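Side-chain contacts in DNA-binding response regulator, merR family (Colwellia psychrerythraea, PDB 3CNB), which probably regulates transcription as a MerR-family, DNA-binding response regulator, of which this chain is the receiver domain, predicted to be phosphorylated on an aspartate: residues T25-N30 against L119-I124; K36-Y41 against H51-D56; H74-K77 against A81-N84. All coordinates share one frame; numbering follows the deposited sequence.

Overall arrangement
All three contacts belong to one CheY-like receiver domain, built round a five-stranded parallel sheet with strand order 2-1-3-4-5. Contact 1 pairs helices 18-31 and 117-129, near the two ends of the chain, and contacts 2 and 3 follow one another within the sequence it brackets. Contacts 1 and 2 have centres about 16 Å apart and meet where Thr-25 and Leu-28 pack on Ile-37 and Ile-39 of edge strand 36-40. Contact 3 lies about 14 Å from contact 2 between centres, with His-51 touching Arg-75. Contacts 1 and 3, about 22 Å apart, flank the chain's centre on opposite sides, contact 1 joining helices on one face of the sheet and contact 3 belonging to the other.

Contact 1: T25-N30 against L119-I124; sequences TQFLEN and LLEKTI
Phe-27 reaches from helix 18-31 to Leu-120 and Glu-121 of helix 117-129, while Leu-28, one residue further on, meets Ile-124. The axes of the two short segments approach to 11.6 Å and cross at -52°. The nearest backbone pair, Leu-28 CA and Glu-121 CA, is still 8.5 Å apart, and side chains bridge that gap.

The aromatic-aliphatic part is carried by the Phe-27 ring. Its CG is anti to the backbone N (chi1 -178°), a setting that extends the ring toward the other helix. Phe-27 CE2 lies 3.7 Å from Leu-120 CD2, the methyl approaching obliquely as the two side chains run alongside one another in opposite senses. At the ring's edge, near its plane, Phe-27 CZ is 3.9 Å from Glu-121 CB. The acid therefore offers its first methylene to the ring, while its carboxylate takes no part in the ring contact and makes a long, weak ion pair with Lys-125. Phe-117 adds an edge-to-face ring contact with Phe-27.

The purely aliphatic part is methyl against methyl: Leu-28 CD2 and Ile-124 CD1 are 3.9 Å apart, on two side chains that cross obliquely. Leu-28 also packs on Ile-11 and Ile-13 of the sheet, and Leu-120 on Phe-111 and Leu-24, which extends this apolar layer over strands 10-14 and 109-112.

Polar groups bond inside each helix. Gln-26 NE2 donates to Asn-30 OD1 at 3.0 Å, and Thr-123 OG1 donates to Leu-119 O at 2.7 Å, a carbonyl that also accepts from Thr-123 N.

Between these segments the contact rests on apolar packing, with no hydrogen bond or ion pair across it, so its specificity probably comes from the fit of side-chain shapes.

Contact 2: K36-Y41 against H51-D56; sequences KIKIAY and HTVKPD
Val-53 O is the polar focus: Lys-36 NZ comes within 3.2 Å of it, and Ser-10 OG forms weak hydrogen bonds both to this oxygen and to the same ammonium group. Three polar groups, one from the edge strand, one from the adjoining strand and one the backbone carbonyl of Val-53, thus gather at one point. The long arm of Lys-36 gets there by bending near its end, at chi3 and at chi4 (-62°).

Beside this polar cluster the contact is aliphatic. Val-53 points its side chain at the strand, and its CG2 lies 3.7 Å from Lys-38 CG and 3.9 Å from Lys-38 CB; Val-53 CG1 is 4.1 Å from Lys-38 CG. Only the inner methylenes of Lys-38 take part: the chain bends at chi2 (-82°), and beyond CG it turns off from Val-53. Val-53 is buried, with lysines of the exposed edge lying against it.

Strand 36-40 runs parallel to strand 10-14 and presents Ile-37 to helix 18-31, whereas Lys-38 points toward Val-53, Lys-36 brings its ammonium group to Val-53 O, and Ala-40 packs on Ala-46 and Leu-49 of helix 43-52.

Contact 3: H74-K77 against A81-N84; sequences HRIK and ATAN
A polar contact, in which side chains bond to backbone carbonyls, ties the C-terminal turn of helix 69-77 to the loop that leads into strand 86-91. The backbones come close, with Lys-77 CA and Ala-83 CA 4.2 Å apart.

One bond, from Thr-82 OG1 to Ile-76 O, is short at 2.6 Å, with the donor in the carbonyl plane on a lone pair. Thr-82 OG1 sits between its own backbone N and carbonyl carbon (chi1 51°), which aims it at the helix end. The carbonyl of Thr-79 is a second acceptor for this hydroxyl, whose one proton can only be shared between the two oxygens. Arg-75 brings NH1 to 3.0 Å from Thr-82 OG1, with the hydroxyl near the plane of the guanidinium at its edge.

The second bond works in the opposite direction: Lys-77 NZ, from the helix, donates to Ala-83 O in the loop at 2.8 Å, tilted 21° from the carbonyl plane. Its first side-chain bond leads away from the loop, but bends at chi2 and chi3 fold the chain back so that the ammonium group returns. The same nitrogen bonds to Ile-85 O, so one charge links two loop carbonyls.

Van der Waals contacts fill in between. Methyls meet carbonyl oxygens at Ile-76 CG2 to Thr-82 O, 3.6 Å, and Ala-83 CB to Lys-77 O, 3.8 Å; carbon meets carbon at Ile-76 CG2 to Thr-82 CB, 4.1 Å. Ile-76 also packs on Val-87, and Thr-82 on Leu-50 of helix 43-52.

These bonds lie at the helix-to-strand connection of the beta-alpha-beta crossover formed by strand 57-61, helix 69-77 and strand 86-91, the unit that recurs in the CheY-like receiver fold.

Contact 1: T25-N30 against L119-I124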
ATOM      1  N   THR A  25      -1.166  -2.591 -10.615  1.00 23.62           N
ATOM      2  CA  THR A  25       0.137  -3.211 -10.890  1.00 21.20           C
ATOM      3  C   THR A  25       0.678  -2.703 -12.212  1.00 22.82           C
ATOM      4  O   THR A  25       1.850  -2.339 -12.296  1.00 25.35           O
ATOM      5  CB  THR A  25       0.056  -4.783 -10.940  1.00 22.59           C
ATOM      6  OG1 THR A  25      -0.374  -5.271  -9.663  1.00 21.43           O
ATOM      7  CG2 THR A  25       1.409  -5.391 -11.260  1.00 15.06           C
ATOM      8  N   GLN A  26      -0.187  -2.664 -13.226  1.00 24.42           N
ATOM      9  CA  GLN A  26       0.210  -2.218 -14.564  1.00 25.78           C
ATOM     10  C   GLN A  26       0.611  -0.750 -14.571  1.00 26.80           C
ATOM     11  O   GLN A  26       1.615  -0.380 -15.169  1.00 30.30           O
ATOM     12  CB  GLN A  26      -0.938  -2.424 -15.545  1.00 23.38           C
ATOM     13  CG  GLN A  26      -0.560  -2.212 -17.000  1.00 24.59           C
ATOM     14  CD  GLN A  26       0.549  -3.109 -17.443  1.00 30.79           C
ATOM     15  OE1 GLN A  26       0.409  -4.325 -17.458  1.00 33.93           O
ATOM     16  NE2 GLN A  26       1.669  -2.512 -17.819  1.00 30.31           N
ATOM     17  N   PHE A  27      -0.206   0.073 -13.929  1.00 22.28           N
ATOM     18  CA  PHE A  27       0.124   1.479 -13.698  1.00 18.89           C
ATOM     19  C   PHE A  27       1.493   1.683 -13.032  1.00 27.24           C
ATOM     20  O   PHE A  27       2.294   2.539 -13.454  1.00 19.32           O
ATOM     21  CB  PHE A  27      -0.960   2.141 -12.846  1.00 20.66           C
ATOM     22  CG  PHE A  27      -0.720   3.609 -12.604  1.00 24.42           C
ATOM     23  CD1 PHE A  27      -1.016   4.547 -13.603  1.00 25.29           C
ATOM     24  CD2 PHE A  27      -0.179   4.050 -11.402  1.00 26.81           C
ATOM     25  CE1 PHE A  27      -0.788   5.898 -13.395  1.00 27.25           C
ATOM     26  CE2 PHE A  27       0.040   5.402 -11.181  1.00 21.97           C
ATOM     27  CZ  PHE A  27      -0.272   6.327 -12.187  1.00 26.29           C
ATOM     28  N   LEU A  28       1.765   0.915 -11.983  1.00 20.59           N
ATOM     29  CA  LEU A  28       3.015   1.077 -11.275  1.00 20.65           C
ATOM     30  C   LEU A  28       4.211   0.502 -12.037  1.00 25.51           C
ATOM     31  O   LEU A  28       5.324   1.005 -11.891  1.00 25.29           O
ATOM     32  CB  LEU A  28       2.917   0.504  -9.865  1.00 21.03           C
ATOM     33  CG  LEU A  28       1.981   1.174  -8.874  1.00 25.01           C
ATOM     34  CD1 LEU A  28       1.924   0.323  -7.581  1.00 13.29           C
ATOM     35  CD2 LEU A  28       2.470   2.565  -8.594  1.00 17.94           C
ATOM     36  N   GLU A  29       3.995  -0.532 -12.856  1.00 28.70           N
ATOM     37  CA  GLU A  29       5.051  -1.031 -13.770  1.00 26.80           C
ATOM     38  C   GLU A  29       5.374  -0.048 -14.888  1.00 32.07           C
ATOM     39  O   GLU A  29       6.539   0.087 -15.267  1.00 34.83           O
ATOM     40  CB  GLU A  29       4.694  -2.403 -14.375  1.00 26.23           C
ATOM     41  CG  GLU A  29       4.680  -3.519 -13.318  1.00 30.66           C
ATOM     42  CD  GLU A  29       4.299  -4.888 -13.845  1.00 35.15           C
ATOM     43  OE1 GLU A  29       3.600  -4.979 -14.882  1.00 38.61           O
ATOM     44  OE2 GLU A  29       4.695  -5.878 -13.195  1.00 41.72           O
ATOM     45  N   ASN A  30       4.342   0.607 -15.429  1.00 29.54           N
ATOM     46  CA  ASN A  30       4.512   1.713 -16.385  1.00 29.26           C
ATOM     47  C   ASN A  30       5.378   2.814 -15.774  1.00 31.64           C
ATOM     48  O   ASN A  30       6.309   3.282 -16.400  1.00 37.88           O
ATOM     49  CB  ASN A  30       3.158   2.312 -16.800  1.00 23.34           C
ATOM     50  CG  ASN A  30       2.310   1.355 -17.623  1.00 28.30           C
ATOM     51  OD1 ASN A  30       2.775   0.296 -18.031  1.00 24.31           O
ATOM     52  ND2 ASN A  30       1.038   1.717 -17.845  1.00 20.24           N
ATOM     53  N   LEU A 119      -2.912  12.167  -8.925  1.00 19.22           N
ATOM     54  CA  LEU A 119      -2.369  12.396  -7.591  1.00 18.77           C
ATOM     55  C   LEU A 119      -1.414  11.273  -7.118  1.00 25.98           C
ATOM     56  O   LEU A 119      -0.345  11.546  -6.575  1.00 24.23           O
ATOM     57  CB  LEU A 119      -3.519  12.595  -6.623  1.00 14.62           C
ATOM     58  CG  LEU A 119      -3.194  12.826  -5.138  1.00 22.45           C
ATOM     59  CD1 LEU A 119      -2.241  14.021  -4.906  1.00 18.97           C
ATOM     60  CD2 LEU A 119      -4.493  12.988  -4.362  1.00 23.05           C
ATOM     61  N   LEU A 120      -1.790  10.018  -7.357  1.00 21.45           N
ATOM     62  CA  LEU A 120      -0.935   8.889  -7.001  1.00 19.92           C
ATOM     63  C   LEU A 120       0.415   8.901  -7.692  1.00 17.88           C
ATOM     64  O   LEU A 120       1.432   8.659  -7.050  1.00 26.68           O
ATOM     65  CB  LEU A 120      -1.646   7.555  -7.261  1.00 11.53           C
ATOM     66  CG  LEU A 120      -0.753   6.317  -7.021  1.00 26.33           C
ATOM     67  CD1 LEU A 120      -0.529   6.092  -5.493  1.00 22.16           C
ATOM     68  CD2 LEU A 120      -1.278   5.050  -7.710  1.00 19.84           C
ATOM     69  N   GLU A 121       0.422   9.194  -8.988  1.00 22.99           N
ATOM     70  CA  GLU A 121       1.662   9.309  -9.766  1.00 20.89           C
ATOM     71  C   GLU A 121       2.665  10.273  -9.104  1.00 26.98           C
ATOM     72  O   GLU A 121       3.816   9.911  -8.899  1.00 27.58           O
ATOM     73  CB  GLU A 121       1.344   9.743 -11.199  1.00 25.30           C
ATOM     74  CG  GLU A 121       2.512   9.619 -12.193  1.00 27.19           C
ATOM     75  CD  GLU A 121       3.258  10.928 -12.445  1.00 43.17           C
ATOM     76  OE1 GLU A 121       4.134  10.942 -13.339  1.00 48.46           O
ATOM     77  OE2 GLU A 121       2.974  11.947 -11.771  1.00 48.04           O
ATOM     78  N   LYS A 122       2.204  11.475  -8.752  1.00 25.32           N
ATOM     79  CA  LYS A 122       3.023  12.501  -8.085  1.00 27.72           C
ATOM     80  C   LYS A 122       3.467  12.038  -6.708  1.00 28.96           C
ATOM     81  O   LYS A 122       4.644  12.149  -6.360  1.00 33.11           O
ATOM     82  CB  LYS A 122       2.184  13.764  -7.891  1.00 31.10           C
ATOM     83  CG  LYS A 122       2.953  14.996  -7.435  1.00 32.88           C
ATOM     84  CD  LYS A 122       3.056  15.966  -8.585  1.00 43.60           C
ATOM     85  CE  LYS A 122       3.495  17.333  -8.144  1.00 45.43           C
ATOM     86  NZ  LYS A 122       3.195  18.287  -9.234  1.00 52.95           N
ATOM     87  N   THR A 123       2.499  11.530  -5.937  1.00 32.29           N
ATOM     88  CA  THR A 123       2.676  11.146  -4.535  1.00 25.01           C
ATOM     89  C   THR A 123       3.705  10.052  -4.368  1.00 23.21           C
ATOM     90  O   THR A 123       4.683  10.244  -3.658  1.00 26.52           O
ATOM     91  CB  THR A 123       1.343  10.717  -3.894  1.00 27.63           C
ATOM     92  OG1 THR A 123       0.407  11.791  -3.998  1.00 27.58           O
ATOM     93  CG2 THR A 123       1.519  10.378  -2.425  1.00 31.51           C
ATOM     94  N   ILE A 124       3.518   8.924  -5.050  1.00 24.78           N
ATOM     95  CA  ILE A 124       4.449   7.801  -4.896  1.00 23.02           C
ATOM     96  C   ILE A 124       5.869   8.133  -5.348  1.00 26.95           C
ATOM     97  O   ILE A 124       6.823   7.711  -4.704  1.00 28.58           O
ATOM     98  CB  ILE A 124       3.928   6.459  -5.538  1.00 23.97           C
ATOM     99  CG1 ILE A 124       4.768   5.265  -5.055  1.00 27.02           C
ATOM    100  CG2 ILE A 124       3.919   6.527  -7.075  1.00 29.40           C
ATOM    101  CD1 ILE A 124       4.152   3.893  -5.384  1.00 26.49           C
TER

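Contact 2: K36-Y41 against H51-D56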
ATOM      1  N   LYS A  36      10.178  -4.316  -8.950  1.00 31.78           N
ATOM      2  CA  LYS A  36       9.371  -5.522  -8.914  1.00 38.66           C
ATOM      3  C   LYS A  36       8.107  -5.295  -8.086  1.00 29.33           C
ATOM      4  O   LYS A  36       8.156  -4.797  -6.971  1.00 27.27           O
ATOM      5  CB  LYS A  36      10.172  -6.794  -8.569  1.00 40.69           C
ATOM      6  CG  LYS A  36      10.696  -6.937  -7.169  1.00 51.05           C
ATOM      7  CD  LYS A  36      11.738  -8.068  -7.134  1.00 53.85           C
ATOM      8  CE  LYS A  36      11.516  -9.045  -5.964  1.00 63.10           C
ATOM      9  NZ  LYS A  36      11.616  -8.427  -4.606  1.00 56.04           N
ATOM     10  N   ILE A  37       6.974  -5.617  -8.697  1.00 26.89           N
ATOM     11  CA  ILE A  37       5.671  -5.357  -8.123  1.00 30.63           C
ATOM     12  C   ILE A  37       5.049  -6.708  -7.857  1.00 32.22           C
ATOM     13  O   ILE A  37       5.017  -7.557  -8.735  1.00 30.36           O
ATOM     14  CB  ILE A  37       4.768  -4.598  -9.100  1.00 32.96           C
ATOM     15  CG1 ILE A  37       5.552  -3.497  -9.827  1.00 36.95           C
ATOM     16  CG2 ILE A  37       3.566  -4.038  -8.379  1.00 26.21           C
ATOM     17  CD1 ILE A  37       5.427  -2.145  -9.259  1.00 37.65           C
ATOM     18  N   LYS A  38       4.597  -6.922  -6.625  1.00 35.21           N
ATOM     19  CA  LYS A  38       3.931  -8.161  -6.255  1.00 29.19           C
ATOM     20  C   LYS A  38       2.562  -7.885  -5.648  1.00 28.29           C
ATOM     21  O   LYS A  38       2.335  -6.822  -5.050  1.00 31.07           O
ATOM     22  CB  LYS A  38       4.804  -8.993  -5.310  1.00 37.81           C
ATOM     23  CG  LYS A  38       6.152  -9.414  -5.913  1.00 47.29           C
ATOM     24  CD  LYS A  38       6.037 -10.653  -6.794  1.00 61.05           C
ATOM     25  CE  LYS A  38       7.306 -10.859  -7.618  1.00 64.90           C
ATOM     26  NZ  LYS A  38       7.026 -11.609  -8.877  1.00 61.75           N
ATOM     27  N   ILE A  39       1.637  -8.827  -5.860  1.00 25.01           N
ATOM     28  CA  ILE A  39       0.289  -8.747  -5.311  1.00 26.07           C
ATOM     29  C   ILE A  39       0.020  -9.844  -4.281  1.00 24.03           C
ATOM     30  O   ILE A  39       0.309 -11.013  -4.517  1.00 30.32           O
ATOM     31  CB  ILE A  39      -0.817  -8.829  -6.404  1.00 21.56           C
ATOM     32  CG1 ILE A  39      -0.547  -7.849  -7.544  1.00 31.96           C
ATOM     33  CG2 ILE A  39      -2.169  -8.537  -5.807  1.00 22.69           C
ATOM     34  CD1 ILE A  39      -1.275  -8.219  -8.829  1.00 46.16           C
ATOM     35  N   ALA A  40      -0.540  -9.436  -3.148  1.00 27.39           N
ATOM     36  CA  ALA A  40      -1.121 -10.345  -2.195  1.00 25.41           C
ATOM     37  C   ALA A  40      -2.643 -10.171  -2.257  1.00 30.39           C
ATOM     38  O   ALA A  40      -3.181  -9.083  -1.977  1.00 29.03           O
ATOM     39  CB  ALA A  40      -0.584 -10.056  -0.832  1.00 22.44           C
ATOM     40  N   TYR A  41      -3.329 -11.249  -2.652  1.00 26.64           N
ATOM     41  CA  TYR A  41      -4.768 -11.226  -2.901  1.00 26.43           C
ATOM     42  C   TYR A  41      -5.590 -11.570  -1.688  1.00 27.89           C
ATOM     43  O   TYR A  41      -6.813 -11.474  -1.726  1.00 27.72           O
ATOM     44  CB  TYR A  41      -5.139 -12.219  -4.012  1.00 36.09           C
ATOM     45  CG  TYR A  41      -4.685 -11.829  -5.403  1.00 39.65           C
ATOM     46  CD1 TYR A  41      -5.280 -10.770  -6.084  1.00 37.52           C
ATOM     47  CD2 TYR A  41      -3.667 -12.531  -6.040  1.00 35.49           C
ATOM     48  CE1 TYR A  41      -4.858 -10.416  -7.370  1.00 39.67           C
ATOM     49  CE2 TYR A  41      -3.244 -12.190  -7.314  1.00 44.14           C
ATOM     50  CZ  TYR A  41      -3.841 -11.133  -7.971  1.00 40.55           C
ATOM     51  OH  TYR A  41      -3.413 -10.812  -9.240  1.00 51.32           O
ATOM     52  N   HIS A  51       7.335 -10.396   4.183  1.00 26.36           N
ATOM     53  CA  HIS A  51       8.685 -10.876   4.447  1.00 28.98           C
ATOM     54  C   HIS A  51       9.426 -11.277   3.179  1.00 28.29           C
ATOM     55  O   HIS A  51      10.587 -10.904   3.004  1.00 35.95           O
ATOM     56  CB  HIS A  51       8.639 -12.025   5.447  1.00 29.23           C
ATOM     57  CG  HIS A  51       8.066 -11.627   6.768  1.00 19.93           C
ATOM     58  ND1 HIS A  51       8.829 -11.060   7.762  1.00 24.75           N
ATOM     59  CD2 HIS A  51       6.799 -11.680   7.249  1.00 20.29           C
ATOM     60  CE1 HIS A  51       8.061 -10.790   8.802  1.00 18.42           C
ATOM     61  NE2 HIS A  51       6.826 -11.152   8.517  1.00 22.56           N
ATOM     62  N   THR A  52       8.770 -12.022   2.294  1.00 29.72           N
ATOM     63  CA  THR A  52       9.494 -12.667   1.178  1.00 30.12           C
ATOM     64  C   THR A  52       9.839 -11.712   0.016  1.00 35.63           C
ATOM     65  O   THR A  52      10.810 -11.922  -0.713  1.00 36.30           O
ATOM     66  CB  THR A  52       8.746 -13.892   0.624  1.00 26.70           C
ATOM     67  OG1 THR A  52       7.474 -13.492   0.107  1.00 31.78           O
ATOM     68  CG2 THR A  52       8.530 -14.932   1.705  1.00 19.27           C
ATOM     69  N   VAL A  53       9.020 -10.680  -0.151  1.00 28.83           N
ATOM     70  CA  VAL A  53       9.171  -9.709  -1.226  1.00 29.36           C
ATOM     71  C   VAL A  53      10.073  -8.567  -0.737  1.00 26.16           C
ATOM     72  O   VAL A  53      10.739  -7.915  -1.537  1.00 36.67           O
ATOM     73  CB  VAL A  53       7.753  -9.235  -1.679  1.00 29.10           C
ATOM     74  CG1 VAL A  53       7.771  -7.924  -2.426  1.00 29.79           C
ATOM     75  CG2 VAL A  53       7.060 -10.343  -2.493  1.00 25.74           C
ATOM     76  N   LYS A  54      10.117  -8.380   0.584  1.00 27.43           N
ATOM     77  CA  LYS A  54      10.823  -7.267   1.244  1.00 32.51           C
ATOM     78  C   LYS A  54      10.520  -5.928   0.556  1.00 30.38           C
ATOM     79  O   LYS A  54      11.423  -5.313  -0.010  1.00 26.06           O
ATOM     80  CB  LYS A  54      12.339  -7.512   1.291  1.00 33.55           C
ATOM     81  CG  LYS A  54      12.771  -8.758   2.051  1.00 49.23           C
ATOM     82  CD  LYS A  54      13.964  -9.443   1.381  1.00 65.18           C
ATOM     83  CE  LYS A  54      15.277  -8.738   1.694  1.00 74.22           C
ATOM     84  NZ  LYS A  54      16.449  -9.456   1.112  1.00 79.04           N
ATOM     85  N   PRO A  55       9.252  -5.475   0.613  1.00 25.90           N
ATOM     86  CA  PRO A  55       8.863  -4.336  -0.218  1.00 23.77           C
ATOM     87  C   PRO A  55       9.369  -3.026   0.347  1.00 23.24           C
ATOM     88  O   PRO A  55       9.600  -2.904   1.556  1.00 24.63           O
ATOM     89  CB  PRO A  55       7.336  -4.391  -0.189  1.00 21.72           C
ATOM     90  CG  PRO A  55       7.001  -5.057   1.130  1.00 27.86           C
ATOM     91  CD  PRO A  55       8.147  -5.957   1.470  1.00 20.86           C
ATOM     92  N   ASP A  56       9.589  -2.057  -0.525  1.00 25.34           N
ATOM     93  CA  ASP A  56       9.995  -0.734  -0.075  1.00 23.57           C
ATOM     94  C   ASP A  56       8.748   0.087   0.151  1.00 25.46           C
ATOM     95  O   ASP A  56       8.742   0.988   0.964  1.00 27.59           O
ATOM     96  CB  ASP A  56      10.882  -0.089  -1.127  1.00 29.65           C
ATOM     97  CG  ASP A  56      12.161  -0.865  -1.341  1.00 29.65           C
ATOM     98  OD1 ASP A  56      13.008  -0.851  -0.423  1.00 30.33           O
ATOM     99  OD2 ASP A  56      12.299  -1.510  -2.395  1.00 34.41           O
TER

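Contact 3: H74-K77 against A81-N84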
ATOM      1  N   HIS A  74      -0.307  -0.575  11.524  1.00 20.96           N
ATOM      2  CA  HIS A  74       0.361  -0.402  12.802  1.00 24.62           C
ATOM      3  C   HIS A  74       1.494  -1.407  12.989  1.00 20.91           C
ATOM      4  O   HIS A  74       2.613  -1.013  13.342  1.00 22.58           O
ATOM      5  CB  HIS A  74      -0.658  -0.528  13.932  1.00 33.77           C
ATOM      6  CG  HIS A  74      -0.080  -0.309  15.292  1.00 35.61           C
ATOM      7  ND1 HIS A  74       0.761   0.743  15.583  1.00 41.12           N
ATOM      8  CD2 HIS A  74      -0.243  -0.994  16.447  1.00 42.43           C
ATOM      9  CE1 HIS A  74       1.100   0.690  16.857  1.00 40.18           C
ATOM     10  NE2 HIS A  74       0.497  -0.349  17.406  1.00 46.45           N
ATOM     11  N   ARG A  75       1.228  -2.689  12.722  1.00 22.94           N
ATOM     12  CA  ARG A  75       2.285  -3.735  12.782  1.00 21.58           C
ATOM     13  C   ARG A  75       3.459  -3.467  11.849  1.00 22.13           C
ATOM     14  O   ARG A  75       4.594  -3.716  12.228  1.00 23.31           O
ATOM     15  CB  ARG A  75       1.721  -5.152  12.512  1.00 25.74           C
ATOM     16  CG  ARG A  75       2.766  -6.299  12.499  1.00 26.53           C
ATOM     17  CD  ARG A  75       3.196  -6.680  11.063  1.00 31.21           C
ATOM     18  NE  ARG A  75       4.264  -7.688  11.039  1.00 37.42           N
ATOM     19  CZ  ARG A  75       5.566  -7.429  10.944  1.00 39.24           C
ATOM     20  NH1 ARG A  75       6.001  -6.182  10.840  1.00 38.51           N
ATOM     21  NH2 ARG A  75       6.441  -8.425  10.941  1.00 33.87           N
ATOM     22  N   ILE A  76       3.192  -3.005  10.624  1.00 21.50           N
ATOM     23  CA  ILE A  76       4.280  -2.690   9.677  1.00 21.21           C
ATOM     24  C   ILE A  76       5.155  -1.552  10.213  1.00 22.65           C
ATOM     25  O   ILE A  76       6.378  -1.671  10.274  1.00 21.11           O
ATOM     26  CB  ILE A  76       3.776  -2.330   8.245  1.00 20.69           C
ATOM     27  CG1 ILE A  76       3.209  -3.573   7.549  1.00 23.70           C
ATOM     28  CG2 ILE A  76       4.944  -1.706   7.382  1.00 20.47           C
ATOM     29  CD1 ILE A  76       2.223  -3.296   6.418  1.00 18.70           C
ATOM     30  N   LYS A  77       4.511  -0.463  10.620  1.00 19.73           N
ATOM     31  CA  LYS A  77       5.238   0.767  10.960  1.00 21.63           C
ATOM     32  C   LYS A  77       5.851   0.787  12.367  1.00 23.12           C
ATOM     33  O   LYS A  77       6.661   1.664  12.670  1.00 26.67           O
ATOM     34  CB  LYS A  77       4.336   2.001  10.724  1.00 17.93           C
ATOM     35  CG  LYS A  77       3.940   2.197   9.248  1.00 14.32           C
ATOM     36  CD  LYS A  77       5.161   2.476   8.369  1.00 20.70           C
ATOM     37  CE  LYS A  77       5.826   3.834   8.664  1.00 20.86           C
ATOM     38  NZ  LYS A  77       6.885   4.084   7.640  1.00 19.22           N
ATOM     39  N   ALA A  81      12.003  -4.182  11.654  1.00 26.61           N
ATOM     40  CA  ALA A  81      12.373  -4.721  10.351  1.00 29.91           C
ATOM     41  C   ALA A  81      11.604  -4.059   9.215  1.00 31.80           C
ATOM     42  O   ALA A  81      12.099  -3.962   8.083  1.00 29.12           O
ATOM     43  CB  ALA A  81      12.184  -6.237  10.319  1.00 29.16           C
ATOM     44  N   THR A  82      10.401  -3.588   9.521  1.00 24.87           N
ATOM     45  CA  THR A  82       9.499  -3.116   8.475  1.00 25.07           C
ATOM     46  C   THR A  82       9.165  -1.618   8.616  1.00 26.97           C
ATOM     47  O   THR A  82       8.424  -1.079   7.802  1.00 20.49           O
ATOM     48  CB  THR A  82       8.185  -3.921   8.501  1.00 24.66           C
ATOM     49  OG1 THR A  82       7.674  -3.912   9.830  1.00 21.96           O
ATOM     50  CG2 THR A  82       8.391  -5.377   8.057  1.00 21.77           C
ATOM     51  N   ALA A  83       9.707  -0.968   9.649  1.00 19.74           N
ATOM     52  CA  ALA A  83       9.340   0.414  10.007  1.00 27.46           C
ATOM     53  C   ALA A  83       9.573   1.420   8.890  1.00 27.07           C
ATOM     54  O   ALA A  83       8.836   2.400   8.788  1.00 31.17           O
ATOM     55  CB  ALA A  83      10.066   0.853  11.243  1.00 22.17           C
ATOM     56  N   ASN A  84      10.569   1.169   8.042  1.00 31.21           N
ATOM     57  CA  ASN A  84      10.904   2.079   6.936  1.00 30.57           C
ATOM     58  C   ASN A  84      10.136   1.901   5.624  1.00 30.82           C
ATOM     59  O   ASN A  84      10.325   2.683   4.673  1.00 20.91           O
ATOM     60  CB  ASN A  84      12.415   2.061   6.682  1.00 37.04           C
ATOM     61  CG  ASN A  84      13.181   2.717   7.802  1.00 41.95           C
ATOM     62  OD1 ASN A  84      12.825   3.808   8.250  1.00 42.76           O
ATOM     63  ND2 ASN A  84      14.216   2.051   8.282  1.00 39.38           N
TER